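PDB 3CZP: Polyphosphate:AMP phosphotransferase from Pseudomonas aeruginosa PAO1, which transfers a phosphate from inorganic polyphosphate to AMP to make ADP, and less efficiently to GMP to make GDP, with magnesium as cofactor. Local coordinates for residues A[33-36]-A[37-41]; A[58-61]-A[62-66]; A[79-82]-A[83-86]; A[335-339]-A[340-344]; A[368-371]-A[372-376]. One frame throughout, in Å; residues are numbered along the deposited sequence. Where two conformers were deposited one is given.

Contact 1: residues A[33-36]-A[37-41]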
loop_
_atom_site.group_PDB
_atom_site.type_symbol
_atom_site.label_atom_id
_atom_site.label_comp_id
_atom_site.label_asym_id
_atom_site.label_seq_id
_atom_site.Cartn_x
_atom_site.Cartn_y
_atom_site.Cartn_z
ATOM N N GLN A 33 15.334 10.000 18.637
ATOM C CA GLN A 33 14.796 9.150 17.574
ATOM C C GLN A 33 14.399 7.753 18.085
ATOM O O GLN A 33 13.388 7.209 17.689
ATOM C CB GLN A 33 15.829 9.111 16.451
ATOM C CG GLN A 33 15.344 8.454 15.176
ATOM C CD GLN A 33 16.381 8.422 14.175
ATOM O OE1 GLN A 33 17.561 8.327 14.542
ATOM N NE2 GLN A 33 15.998 8.451 12.879
ATOM N N PHE A 34 15.187 7.187 18.984
ATOM C CA PHE A 34 14.919 5.888 19.573
ATOM C C PHE A 34 13.670 5.915 20.464
ATOM O O PHE A 34 12.805 5.035 20.386
ATOM C CB PHE A 34 16.142 5.375 20.371
ATOM C CG PHE A 34 15.920 4.035 21.011
ATOM C CD1 PHE A 34 16.014 2.858 20.248
ATOM C CD2 PHE A 34 15.591 3.934 22.371
ATOM C CE1 PHE A 34 15.786 1.625 20.827
ATOM C CE2 PHE A 34 15.356 2.692 22.956
ATOM C CZ PHE A 34 15.446 1.548 22.197
ATOM N N GLU A 35 13.548 6.956 21.263
ATOM C CA GLU A 35 12.376 7.125 22.161
ATOM C C GLU A 35 11.046 7.310 21.358
ATOM O O GLU A 35 9.945 6.855 21.739
ATOM C CB GLU A 35 12.644 8.325 23.051
ATOM C CG GLU A 35 11.502 8.731 24.013
ATOM C CD GLU A 35 11.185 7.653 25.033
ATOM O OE1 GLU A 35 12.068 6.810 25.294
ATOM O OE2 GLU A 35 10.064 7.644 25.594
ATOM N N LEU A 36 11.171 8.007 20.250
ATOM C CA LEU A 36 10.104 8.164 19.304
ATOM C C LEU A 36 9.607 6.817 18.773
ATOM O O LEU A 36 8.401 6.613 18.630
ATOM C CB LEU A 36 10.576 9.063 18.127
ATOM C CG LEU A 36 9.550 9.288 16.974
ATOM C CD1 LEU A 36 8.361 10.267 17.329
ATOM C CD2 LEU A 36 10.246 9.794 15.738
ATOM N N LYS A 37 10.536 5.951 18.390
ATOM C CA LYS A 37 10.223 4.629 17.902
ATOM C C LYS A 37 9.574 3.856 19.020
ATOM O O LYS A 37 8.503 3.244 18.849
ATOM C CB LYS A 37 11.500 3.947 17.390
ATOM C CG LYS A 37 11.365 2.480 16.890
ATOM C CD LYS A 37 12.733 1.790 16.881
ATOM C CE LYS A 37 12.661 0.323 16.427
ATOM N NZ LYS A 37 14.029 -0.109 16.027
ATOM N N GLN A 38 10.224 3.872 20.183
ATOM C CA GLN A 38 9.672 3.206 21.374
ATOM C C GLN A 38 8.242 3.638 21.720
ATOM O O GLN A 38 7.363 2.813 21.926
ATOM C CB GLN A 38 10.592 3.418 22.574
ATOM C CG GLN A 38 11.971 2.811 22.398
ATOM C CD GLN A 38 11.969 1.301 22.082
ATOM O OE1 GLN A 38 12.150 0.883 20.917
ATOM N NE2 GLN A 38 11.797 0.481 23.121
ATOM N N GLN A 39 7.996 4.929 21.792
ATOM C CA GLN A 39 6.639 5.410 22.107
ATOM C C GLN A 39 5.576 5.051 21.023
ATOM O O GLN A 39 4.437 4.744 21.340
ATOM C CB GLN A 39 6.658 6.916 22.318
ATOM C CG GLN A 39 7.313 7.337 23.561
ATOM C CD GLN A 39 7.144 8.798 23.870
ATOM O OE1 GLN A 39 6.312 9.477 23.255
ATOM N NE2 GLN A 39 7.936 9.302 24.848
ATOM N N ALA A 40 5.981 5.085 19.758
ATOM C CA ALA A 40 5.084 4.752 18.645
ATOM C C ALA A 40 3.759 5.510 18.725
ATOM O O ALA A 40 2.692 4.944 18.474
ATOM C CB ALA A 40 4.827 3.237 18.579
ATOM N N ARG A 41 3.829 6.788 19.029
ATOM C CA ARG A 41 2.651 7.542 19.364
ATOM C C ARG A 41 2.330 8.630 18.346
ATOM O O ARG A 41 1.199 9.048 18.252
ATOM C CB ARG A 41 2.801 8.049 20.838
ATOM C CG ARG A 41 1.787 8.995 21.302
ATOM C CD ARG A 41 2.036 9.239 22.770
ATOM N NE ARG A 41 3.293 9.936 23.040
ATOM C CZ ARG A 41 3.379 11.216 23.379
ATOM N NH1 ARG A 41 2.269 11.964 23.484
ATOM N NH2 ARG A 41 4.562 11.769 23.637
HETATM O O HOH W 1 6.323 8.254 18.833
#
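Gln38 lays its amide almost flat against the ring of Phe34, one helical turn back, the two planes only 5° apart. The ring is met over one face: Gln38 CG stands 3.8 Å from the Phe34 ring centroid, a CH-pi contact displaced toward the rim, and Gln38 CD follows at 3.5 Å from Phe34 CZ. A chain bent at chi2 (-56°) folds Gln38 back over the ring in this way. The next pair along the helix, Glu35 and Gln39, is turned quite differently, with carboxylate and amide nearly perpendicular at 83°. Here Gln39 NE2 gives a hydrogen bond to the anti lone pair of Glu35 OE2 (2.8 Å), and the oxygen lies close to the Gln39 amide plane. The other end of that amide is fixed too, since Arg41 NE and Arg41 NH2 both donate, side-on, to Gln39 OE1. Ala40, with positive phi, is the first residue to leave the helix; a water bridges Leu36 O and Arg41 N just beyond the last turn. The contact closes helix 15-39 of the N-terminal PPK2 domain. Leu36 packs on Leu233 and Leu237 of helix 218-238, Gln39 NE2 also bonds Leu237 O, and Phe34 rests on Lys431 of the second subunit.

Contact 2: residues A[58-61]-A[62-66]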
loop_
_atom_site.group_PDB
_atom_site.type_symbol
_atom_site.label_atom_id
_atom_site.label_comp_id
_atom_site.label_asym_id
_atom_site.label_seq_id
_atom_site.Cartn_x
_atom_site.Cartn_y
_atom_site.Cartn_z
ATOM N N GLU A 58 22.236 18.913 0.965
ATOM C CA GLU A 58 23.388 18.742 1.868
ATOM C C GLU A 58 22.973 18.555 3.337
ATOM O O GLU A 58 23.500 17.692 4.069
ATOM C CB GLU A 58 24.285 19.961 1.780
ATOM C CG GLU A 58 25.005 20.066 0.434
ATOM C CD GLU A 58 24.258 20.956 -0.617
ATOM O OE1 GLU A 58 22.996 21.171 -0.547
ATOM O OE2 GLU A 58 24.980 21.428 -1.539
ATOM N N THR A 59 22.047 19.384 3.775
ATOM C CA THR A 59 21.621 19.309 5.180
ATOM C C THR A 59 20.868 18.031 5.498
ATOM O O THR A 59 21.120 17.388 6.561
ATOM C CB THR A 59 20.792 20.560 5.611
ATOM O OG1 THR A 59 21.620 21.723 5.474
ATOM C CG2 THR A 59 20.395 20.409 7.106
ATOM N N VAL A 60 19.927 17.649 4.631
ATOM C CA VAL A 60 19.202 16.406 4.858
ATOM C C VAL A 60 20.132 15.197 4.824
ATOM O O VAL A 60 19.948 14.211 5.541
ATOM C CB VAL A 60 18.051 16.245 3.904
ATOM C CG1 VAL A 60 17.399 14.806 4.095
ATOM C CG2 VAL A 60 17.062 17.340 4.089
ATOM N N LYS A 61 21.150 15.252 4.008
ATOM C CA LYS A 61 22.126 14.170 3.997
ATOM C C LYS A 61 22.850 14.040 5.348
ATOM O O LYS A 61 23.092 12.902 5.861
ATOM C CB LYS A 61 23.160 14.354 2.883
ATOM C CG LYS A 61 24.220 13.275 3.002
ATOM C CD LYS A 61 25.140 13.195 1.846
ATOM C CE LYS A 61 26.158 11.977 2.144
ATOM N NZ LYS A 61 26.978 11.932 0.945
ATOM N N LEU A 62 23.222 15.203 5.888
ATOM C CA LEU A 62 23.966 15.263 7.124
ATOM C C LEU A 62 23.089 14.749 8.255
ATOM O O LEU A 62 23.572 13.983 9.043
ATOM C CB LEU A 62 24.490 16.671 7.393
ATOM C CG LEU A 62 25.653 16.858 8.363
ATOM C CD1 LEU A 62 26.799 15.911 8.164
ATOM C CD2 LEU A 62 26.074 18.252 8.239
ATOM N N LEU A 63 21.808 15.100 8.279
ATOM C CA LEU A 63 20.855 14.549 9.267
ATOM C C LEU A 63 20.782 13.025 9.273
ATOM O O LEU A 63 20.561 12.438 10.314
ATOM C CB LEU A 63 19.429 15.085 9.026
ATOM C CG LEU A 63 19.186 16.586 9.280
ATOM C CD1 LEU A 63 17.747 16.905 8.919
ATOM C CD2 LEU A 63 19.620 17.109 10.685
ATOM N N ASN A 64 20.971 12.424 8.107
ATOM C CA ASN A 64 20.983 10.956 7.932
ATOM C C ASN A 64 22.303 10.318 8.248
ATOM O O ASN A 64 22.433 9.094 8.179
ATOM C CB ASN A 64 20.541 10.645 6.521
ATOM C CG ASN A 64 19.030 10.701 6.369
ATOM O OD1 ASN A 64 18.371 9.695 6.633
ATOM N ND2 ASN A 64 18.457 11.894 5.958
ATOM N N GLU A 65 23.289 11.149 8.599
ATOM C CA GLU A 65 24.557 10.689 9.160
ATOM C C GLU A 65 24.531 10.839 10.646
ATOM O O GLU A 65 24.929 9.945 11.357
ATOM C CB GLU A 65 25.730 11.476 8.583
ATOM C CG GLU A 65 27.063 10.926 9.102
ATOM C CD GLU A 65 28.250 11.613 8.441
ATOM O OE1 GLU A 65 28.005 12.222 7.379
ATOM O OE2 GLU A 65 29.383 11.508 9.012
ATOM N N TRP A 66 23.959 11.937 11.111
ATOM C CA TRP A 66 23.781 12.195 12.539
ATOM C C TRP A 66 22.780 11.264 13.174
ATOM O O TRP A 66 22.997 10.785 14.288
ATOM C CB TRP A 66 23.308 13.634 12.761
ATOM C CG TRP A 66 24.390 14.675 12.461
ATOM C CD1 TRP A 66 25.680 14.441 12.159
ATOM C CD2 TRP A 66 24.216 16.092 12.432
ATOM N NE1 TRP A 66 26.353 15.620 11.965
ATOM C CE2 TRP A 66 25.471 16.661 12.108
ATOM C CE3 TRP A 66 23.124 16.941 12.646
ATOM C CZ2 TRP A 66 25.672 18.050 12.019
ATOM C CZ3 TRP A 66 23.321 18.317 12.550
ATOM C CH2 TRP A 66 24.589 18.861 12.226
#
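The amide of Asn64 is the flat group that links successive turns of the helix, its edge directed at the carbonyl of Val60. Asn64 ND2 donates to Val60 O at 2.8 Å and 173°, and the acceptor lies practically in the amide plane. Alongside runs Val60 CG1, 3.6 Å from Asn64 ND2, the two side chains pointing the same way. The second flat group, the indole of Trp66, has Leu62 CG over one face, 3.6 Å above the plane and offset toward the rim.

Val60 O is gripped twice, because Asn64 N also reaches it (3.3 Å) from the opposite face of the carbonyl plane. Asn64 CG stands beside its own backbone N (chi1 -80°), which brings the amide back along the helix to the carbonyl that its N-H already serves. Asn64 N has a further, weak bond to Lys61 O. The two preceding rungs are ordinary i to i+4 bonds: Leu63 N to Thr59 O at 2.9 Å, and Leu62 N to Glu58 O.

Helix 56-66 is flanked on several sides. Leu62 and Trp66 meet Tyr18 of helix 15-39 and Ala222 of helix 218-238. Val60 packs on Ile105 and Phe107 of strand 103-107, while Asn64 lies against Ile72 and Val74 of strand 72-76. Val60 and Asn64 also touch Pro326 of the second subunit.

Contact 3: residues A[79-82]-A[83-86]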
loop_
_atom_site.group_PDB
_atom_site.type_symbol
_atom_site.label_atom_id
_atom_site.label_comp_id
_atom_site.label_asym_id
_atom_site.label_seq_id
_atom_site.Cartn_x
_atom_site.Cartn_y
_atom_site.Cartn_z
ATOM N N ARG A 79 8.017 13.911 -9.624
ATOM C CA ARG A 79 7.959 13.001 -10.776
ATOM C C ARG A 79 6.895 11.991 -10.447
ATOM O O ARG A 79 7.192 10.881 -10.013
ATOM C CB ARG A 79 9.272 12.287 -10.999
ATOM C CG ARG A 79 10.352 13.178 -11.587
ATOM C CD ARG A 79 11.437 12.346 -12.267
ATOM N NE ARG A 79 12.104 13.038 -13.386
ATOM C CZ ARG A 79 13.158 13.854 -13.253
ATOM N NH1 ARG A 79 13.662 14.105 -12.046
ATOM N NH2 ARG A 79 13.723 14.409 -14.341
ATOM N N PRO A 80 5.641 12.372 -10.666
ATOM C CA PRO A 80 4.542 11.517 -10.302
ATOM C C PRO A 80 4.444 10.312 -11.217
ATOM O O PRO A 80 4.755 10.421 -12.408
ATOM C CB PRO A 80 3.332 12.412 -10.485
ATOM C CG PRO A 80 3.737 13.458 -11.349
ATOM C CD PRO A 80 5.196 13.596 -11.346
ATOM N N SER A 81 4.003 9.201 -10.649
ATOM C CA SER A 81 3.765 7.986 -11.385
ATOM C C SER A 81 2.365 8.091 -12.020
ATOM O O SER A 81 1.643 9.061 -11.777
ATOM C CB SER A 81 3.801 6.829 -10.402
ATOM O OG SER A 81 2.654 6.857 -9.576
ATOM N N ASP A 82 1.995 7.096 -12.821
ATOM C CA ASP A 82 0.672 7.005 -13.402
ATOM C C ASP A 82 -0.355 7.005 -12.289
ATOM O O ASP A 82 -1.366 7.663 -12.417
ATOM C CB ASP A 82 0.477 5.691 -14.186
ATOM C CG ASP A 82 1.288 5.607 -15.442
ATOM O OD1 ASP A 82 1.736 6.647 -15.962
ATOM O OD2 ASP A 82 1.478 4.466 -15.928
ATOM N N GLU A 83 -0.102 6.244 -11.218
ATOM C CA GLU A 83 -1.084 6.002 -10.145
ATOM C C GLU A 83 -1.425 7.321 -9.488
ATOM O O GLU A 83 -2.561 7.603 -9.166
ATOM C CB GLU A 83 -0.507 5.060 -9.056
ATOM C CG GLU A 83 -0.665 3.487 -9.202
ATOM C CD GLU A 83 0.224 2.843 -10.253
ATOM O OE1 GLU A 83 1.010 3.558 -10.908
ATOM O OE2 GLU A 83 0.112 1.613 -10.459
ATOM N N GLU A 84 -0.397 8.130 -9.316
ATOM C CA GLU A 84 -0.481 9.433 -8.665
ATOM C C GLU A 84 -1.168 10.505 -9.518
ATOM O O GLU A 84 -1.927 11.307 -9.000
ATOM C CB GLU A 84 0.912 9.900 -8.289
ATOM C CG GLU A 84 1.433 9.022 -7.165
ATOM C CD GLU A 84 2.866 9.210 -6.814
ATOM O OE1 GLU A 84 3.623 9.814 -7.633
ATOM O OE2 GLU A 84 3.229 8.683 -5.728
ATOM N N LEU A 85 -0.841 10.523 -10.796
ATOM C CA LEU A 85 -1.419 11.444 -11.771
ATOM C C LEU A 85 -2.893 11.189 -12.062
ATOM O O LEU A 85 -3.617 12.116 -12.458
ATOM C CB LEU A 85 -0.705 11.296 -13.139
ATOM C CG LEU A 85 0.696 11.848 -13.359
ATOM C CD1 LEU A 85 1.231 11.364 -14.769
ATOM C CD2 LEU A 85 0.661 13.319 -13.250
ATOM N N GLU A 86 -3.316 9.933 -11.962
ATOM C CA GLU A 86 -4.736 9.571 -12.162
ATOM C C GLU A 86 -5.626 9.688 -10.897
ATOM O O GLU A 86 -6.802 9.289 -10.905
ATOM C CB GLU A 86 -4.821 8.134 -12.678
ATOM C CG GLU A 86 -4.233 7.939 -14.077
ATOM C CD GLU A 86 -4.803 8.905 -15.116
ATOM O OE1 GLU A 86 -5.994 9.292 -14.981
ATOM O OE2 GLU A 86 -4.053 9.291 -16.063
#
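Ser81 and Glu84 hold each other at the tight side of this turn, where the chain enters helix 82-85. Ser81 N donates to Glu84 OE1 at 3.1 Å with an N-H...O angle of 163°, approaching from above the carboxylate plane, 41° out of it. The same oxygen lies 3.3 Å from Pro80 CA, so the carboxylate is packed against the backbone just before the helix. In return Ser81 OG, set between its own backbone N and carbonyl carbon (chi1 71°), faces the first turn and accepts from Glu84 N and Glu83 N, both weak bonds at 3.3 Å.

These reciprocal bonds make a capping box with Ser81 as N-cap: the side chain of each residue takes up a backbone N-H of the other. The helix they start is short. Leu85 N reaches Ser81 O at 3.0 Å, Glu86 N reaches Asp82 O, and Glu86 then leaves helical geometry.

The looser side is apolar and more exposed. Pro80 CG meets Leu85 CD2 at 3.6 Å, the two side chains crossing obliquely, and no polar bond joins them.

The capping residues also belong to the dimer interface. Ser81 OG is hydrogen-bonded to Glu83 OE2 of the second subunit, and Glu83 OE2 in turn meets Ser81 OG and Arg95 of that subunit. Within the chain the other carboxylate oxygen, Glu84 OE2, forms a salt bridge with Arg95 of helix 91-96.

Contact 4: residues A[335-339]-A[340-344]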
loop_
_atom_site.group_PDB
_atom_site.type_symbol
_atom_site.label_atom_id
_atom_site.label_comp_id
_atom_site.label_asym_id
_atom_site.label_seq_id
_atom_site.Cartn_x
_atom_site.Cartn_y
_atom_site.Cartn_z
ATOM N N ALA A 335 -14.671 -1.323 8.112
ATOM C CA ALA A 335 -14.746 -1.830 9.473
ATOM C C ALA A 335 -13.738 -1.080 10.389
ATOM O O ALA A 335 -13.181 -0.049 10.014
ATOM C CB ALA A 335 -14.405 -3.356 9.493
ATOM N N ALA A 336 -13.478 -1.675 11.555
ATOM C CA ALA A 336 -12.506 -1.211 12.546
ATOM C C ALA A 336 -11.168 -1.042 11.813
ATOM O O ALA A 336 -10.829 -1.861 10.944
ATOM C CB ALA A 336 -12.425 -2.264 13.723
ATOM N N PRO A 337 -10.425 0.052 12.089
ATOM C CA PRO A 337 -9.152 0.132 11.400
ATOM C C PRO A 337 -8.117 -0.978 11.714
ATOM O O PRO A 337 -8.029 -1.457 12.834
ATOM C CB PRO A 337 -8.615 1.483 11.832
ATOM C CG PRO A 337 -9.301 1.719 13.157
ATOM C CD PRO A 337 -10.660 1.229 12.924
ATOM N N THR A 338 -7.365 -1.388 10.690
ATOM C CA THR A 338 -6.277 -2.343 10.857
ATOM C C THR A 338 -5.073 -1.624 11.512
ATOM O O THR A 338 -5.096 -0.401 11.712
ATOM C CB THR A 338 -5.874 -2.948 9.487
ATOM O OG1 THR A 338 -5.391 -1.887 8.652
ATOM C CG2 THR A 338 -7.025 -3.550 8.796
ATOM N N GLU A 339 -4.059 -2.382 11.865
ATOM C CA GLU A 339 -2.839 -1.865 12.521
ATOM C C GLU A 339 -2.131 -0.737 11.733
ATOM O O GLU A 339 -1.729 0.307 12.292
ATOM C CB GLU A 339 -1.906 -3.072 12.766
ATOM C CG GLU A 339 -0.449 -2.791 12.959
ATOM C CD GLU A 339 0.265 -3.909 13.722
ATOM O OE1 GLU A 339 -0.180 -5.083 13.619
ATOM O OE2 GLU A 339 1.231 -3.564 14.439
ATOM N N GLU A 340 -1.994 -0.962 10.426
ATOM C CA GLU A 340 -1.370 -0.003 9.521
ATOM C C GLU A 340 -2.217 1.244 9.300
ATOM O O GLU A 340 -1.656 2.291 8.957
ATOM C CB GLU A 340 -0.992 -0.672 8.179
ATOM C CG GLU A 340 0.356 -1.397 8.244
ATOM C CD GLU A 340 0.715 -2.247 7.015
ATOM O OE1 GLU A 340 1.546 -3.140 7.210
ATOM O OE2 GLU A 340 0.207 -2.025 5.880
ATOM N N GLU A 341 -3.548 1.134 9.459
ATOM C CA GLU A 341 -4.439 2.273 9.467
ATOM C C GLU A 341 -4.420 3.055 10.786
ATOM O O GLU A 341 -4.543 4.285 10.788
ATOM C CB GLU A 341 -5.865 1.853 9.216
ATOM C CG GLU A 341 -6.028 1.358 7.757
ATOM C CD GLU A 341 -7.308 0.639 7.523
ATOM O OE1 GLU A 341 -7.992 0.188 8.510
ATOM O OE2 GLU A 341 -7.601 0.470 6.329
ATOM N N ARG A 342 -4.278 2.334 11.886
ATOM C CA ARG A 342 -4.214 2.974 13.182
ATOM C C ARG A 342 -2.897 3.807 13.394
ATOM O O ARG A 342 -2.873 4.759 14.175
ATOM C CB ARG A 342 -4.381 1.919 14.252
ATOM C CG ARG A 342 -5.830 1.414 14.417
ATOM C CD ARG A 342 -6.010 0.599 15.733
ATOM N NE ARG A 342 -4.936 -0.410 15.912
ATOM C CZ ARG A 342 -4.989 -1.711 15.562
ATOM N NH1 ARG A 342 -6.079 -2.281 15.031
ATOM N NH2 ARG A 342 -3.927 -2.489 15.778
ATOM N N ALA A 343 -1.825 3.441 12.685
ATOM C CA ALA A 343 -0.517 4.123 12.743
ATOM C C ALA A 343 -0.540 5.410 11.934
ATOM O O ALA A 343 0.470 6.106 11.857
ATOM C CB ALA A 343 0.560 3.209 12.214
ATOM N N GLN A 344 -1.693 5.755 11.339
ATOM C CA GLN A 344 -1.778 6.916 10.399
ATOM C C GLN A 344 -2.956 7.819 10.805
ATOM O O GLN A 344 -3.804 7.424 11.598
ATOM C CB GLN A 344 -1.986 6.381 9.020
ATOM C CG GLN A 344 -0.863 5.575 8.520
ATOM C CD GLN A 344 0.290 6.454 8.003
ATOM O OE1 GLN A 344 0.134 7.664 7.884
ATOM N NE2 GLN A 344 1.416 5.862 7.748
HETATM O O HOH W 2 -10.038 -1.656 8.536
#
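A helix N-terminus in the C-terminal PPK2 domain is formed here, with Thr338 at the N-cap of the short helix 339-342, after strand 330-333. Glu341, three residues on, turns back to the cap: Thr338 N donates to Glu341 OE1 at 2.8 Å, arriving from above the carboxylate plane, 36° out of it. Glu341 CG sits beside its own backbone N (chi1 -69°), and the extended chain beyond it carries the carboxylate to the N-H. A water gives that oxygen a second donor and ties it to Ala336 O, while Glu341 OE2 forms a salt bridge with Arg352. Thr338 OG1 is hydrogen-bonded to Glu340 OE1 of the second subunit, which places this turn at the dimer interface. The first helical bonds follow, Arg342 N to Thr338 O at 2.9 Å and Ala343 N to Glu339 O.

Arg342 folds over the outside of the turn, its chain bent at chi3 (-47°). Its aliphatic part crosses the proline ring at about a right angle, with Arg342 CG 3.7 Å from Pro337 CG. One face of the guanidinium lies over the backbone, Glu339 CA being 3.5 Å from Arg342 NH2, and Arg342 NH1 makes a weak hydrogen bond to Pro337 O at 3.1 Å.

Contact 5: residues A[368-371]-A[372-376]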
loop_
_atom_site.group_PDB
_atom_site.type_symbol
_atom_site.label_atom_id
_atom_site.label_comp_id
_atom_site.label_asym_id
_atom_site.label_seq_id
_atom_site.Cartn_x
_atom_site.Cartn_y
_atom_site.Cartn_z
ATOM N N TYR A 368 -17.592 8.909 7.489
ATOM C CA TYR A 368 -18.652 9.387 8.382
ATOM C C TYR A 368 -18.778 8.642 9.707
ATOM O O TYR A 368 -19.402 9.160 10.663
ATOM C CB TYR A 368 -19.982 9.497 7.629
ATOM C CG TYR A 368 -19.944 10.640 6.645
ATOM C CD1 TYR A 368 -20.103 11.938 7.077
ATOM C CD2 TYR A 368 -19.660 10.429 5.289
ATOM C CE1 TYR A 368 -20.041 13.019 6.193
ATOM C CE2 TYR A 368 -19.598 11.520 4.392
ATOM C CZ TYR A 368 -19.801 12.815 4.862
ATOM O OH TYR A 368 -19.737 13.919 4.032
ATOM N N GLY A 369 -18.152 7.472 9.789
ATOM C CA GLY A 369 -18.097 6.712 11.039
ATOM C C GLY A 369 -17.640 7.546 12.228
ATOM O O GLY A 369 -18.165 7.404 13.315
ATOM N N ARG A 370 -16.663 8.425 12.003
ATOM C CA ARG A 370 -16.149 9.313 13.036
ATOM C C ARG A 370 -17.240 10.152 13.714
ATOM O O ARG A 370 -17.235 10.307 14.965
ATOM C CB ARG A 370 -15.027 10.236 12.517
ATOM C CG ARG A 370 -14.576 11.195 13.610
ATOM C CD ARG A 370 -13.127 11.554 13.567
ATOM N NE ARG A 370 -12.294 10.452 14.066
ATOM C CZ ARG A 370 -10.977 10.544 14.168
ATOM N NH1 ARG A 370 -10.344 11.663 13.802
ATOM N NH2 ARG A 370 -10.291 9.504 14.594
ATOM N N VAL A 371 -18.179 10.675 12.906
ATOM C CA VAL A 371 -19.270 11.525 13.424
ATOM C C VAL A 371 -20.579 10.756 13.652
ATOM O O VAL A 371 -21.596 11.337 14.009
ATOM C CB VAL A 371 -19.539 12.724 12.508
ATOM C CG1 VAL A 371 -18.240 13.528 12.349
ATOM C CG2 VAL A 371 -20.148 12.244 11.172
ATOM N N LEU A 372 -20.518 9.437 13.477
ATOM C CA LEU A 372 -21.634 8.556 13.791
ATOM C C LEU A 372 -21.197 7.618 14.898
ATOM O O LEU A 372 -21.150 8.028 16.049
ATOM C CB LEU A 372 -22.114 7.839 12.526
ATOM C CG LEU A 372 -22.746 8.716 11.418
ATOM C CD1 LEU A 372 -22.952 7.811 10.183
ATOM C CD2 LEU A 372 -24.074 9.451 11.840
ATOM N N VAL A 373 -20.841 6.374 14.593
ATOM C CA VAL A 373 -20.458 5.417 15.666
ATOM C C VAL A 373 -19.334 5.833 16.650
ATOM O O VAL A 373 -19.411 5.515 17.825
ATOM C CB VAL A 373 -20.153 3.998 15.080
ATOM C CG1 VAL A 373 -18.985 4.027 14.054
ATOM C CG2 VAL A 373 -19.923 2.987 16.207
ATOM N N GLU A 374 -18.288 6.526 16.194
ATOM C CA GLU A 374 -17.233 6.954 17.109
ATOM C C GLU A 374 -17.737 7.985 18.115
ATOM O O GLU A 374 -17.378 7.920 19.274
ATOM C CB GLU A 374 -16.032 7.530 16.357
ATOM C CG GLU A 374 -15.334 6.521 15.456
ATOM C CD GLU A 374 -13.992 7.013 14.862
ATOM O OE1 GLU A 374 -13.488 8.103 15.180
ATOM O OE2 GLU A 374 -13.432 6.259 14.068
ATOM N N ARG A 375 -18.517 8.955 17.639
ATOM C CA ARG A 375 -19.108 9.987 18.467
ATOM C C ARG A 375 -19.943 9.352 19.572
ATOM O O ARG A 375 -19.751 9.605 20.765
ATOM C CB ARG A 375 -20.005 10.893 17.596
ATOM C CG ARG A 375 -20.961 11.779 18.397
ATOM C CD ARG A 375 -21.666 12.829 17.478
ATOM N NE ARG A 375 -22.923 13.349 18.073
ATOM C CZ ARG A 375 -23.565 14.456 17.664
ATOM N NH1 ARG A 375 -23.074 15.212 16.691
ATOM N NH2 ARG A 375 -24.692 14.840 18.255
ATOM N N ILE A 376 -20.845 8.489 19.146
ATOM C CA ILE A 376 -21.767 7.768 20.019
ATOM C C ILE A 376 -21.119 6.805 20.995
ATOM O O ILE A 376 -21.495 6.796 22.149
ATOM C CB ILE A 376 -22.856 7.061 19.182
ATOM C CG1 ILE A 376 -23.795 8.139 18.651
ATOM C CG2 ILE A 376 -23.691 6.014 20.039
ATOM C CD1 ILE A 376 -24.631 7.702 17.545
HETATM O O HOH W 3 -10.752 6.312 14.920
#
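Gly369 and Glu374 are joined by a wide, pi-type turn at the start of helix 370-377 in the C-terminal PPK2 domain. Among the backbone bonds, Glu374 N donates to Gly369 O at 3.0 Å and 174°, a five-residue step in place of the usual four. Leu372 N reaches the same oxygen at 3.1 Å from the opposite face of the carbonyl plane, well above it. A second five-residue step, from Arg375 N to Arg370 O, is weak.

Apolar contacts are slight within the turn. Leu372 CD1 lies 4.3 Å from Tyr368 CB, and Leu372 finds further packing on Val453 of helix 446-460. Val371 CG2 stands 4.4 Å from Leu372 CG.

The ionic contact links Arg370 and Glu374, whose guanidinium and carboxylate planes are 59° apart. Bends at chi2 and chi3 curl Arg370 back so that NE faces the acid, while Arg370 NH1 forms a salt bridge with Glu145, in the other PPK2 domain. A water adds a second link, accepting from Arg370 NH2 and donating to Glu374 OE2. The direct bond runs from Arg370 NE to Glu374 OE1 at 2.9 Å, close to the guanidinium plane, and on the syn side of the carboxylate but 27° out of its plane.

Contacts 1 and 2 lie within helices of the N-terminal PPK2 domain, their nearest atoms about 6 Å apart, and both helices pack on helix 218-238. Contacts 3 and 4 occupy matching places in the two domains, after the strand that is second in sequence and lies at the edge of each parallel sheet: both use a glutamate to take the N-H of the N-cap residue, and both pair with the second subunit. Contact 4 has no buried residue among those that touch, whereas half are buried in contacts 2 and 5. Contact 5, untouched by the second subunit, relies on an intrahelical salt bridge; contact 1 uses an amide stacked on a ring, and contact 2 an amide bonded to backbone.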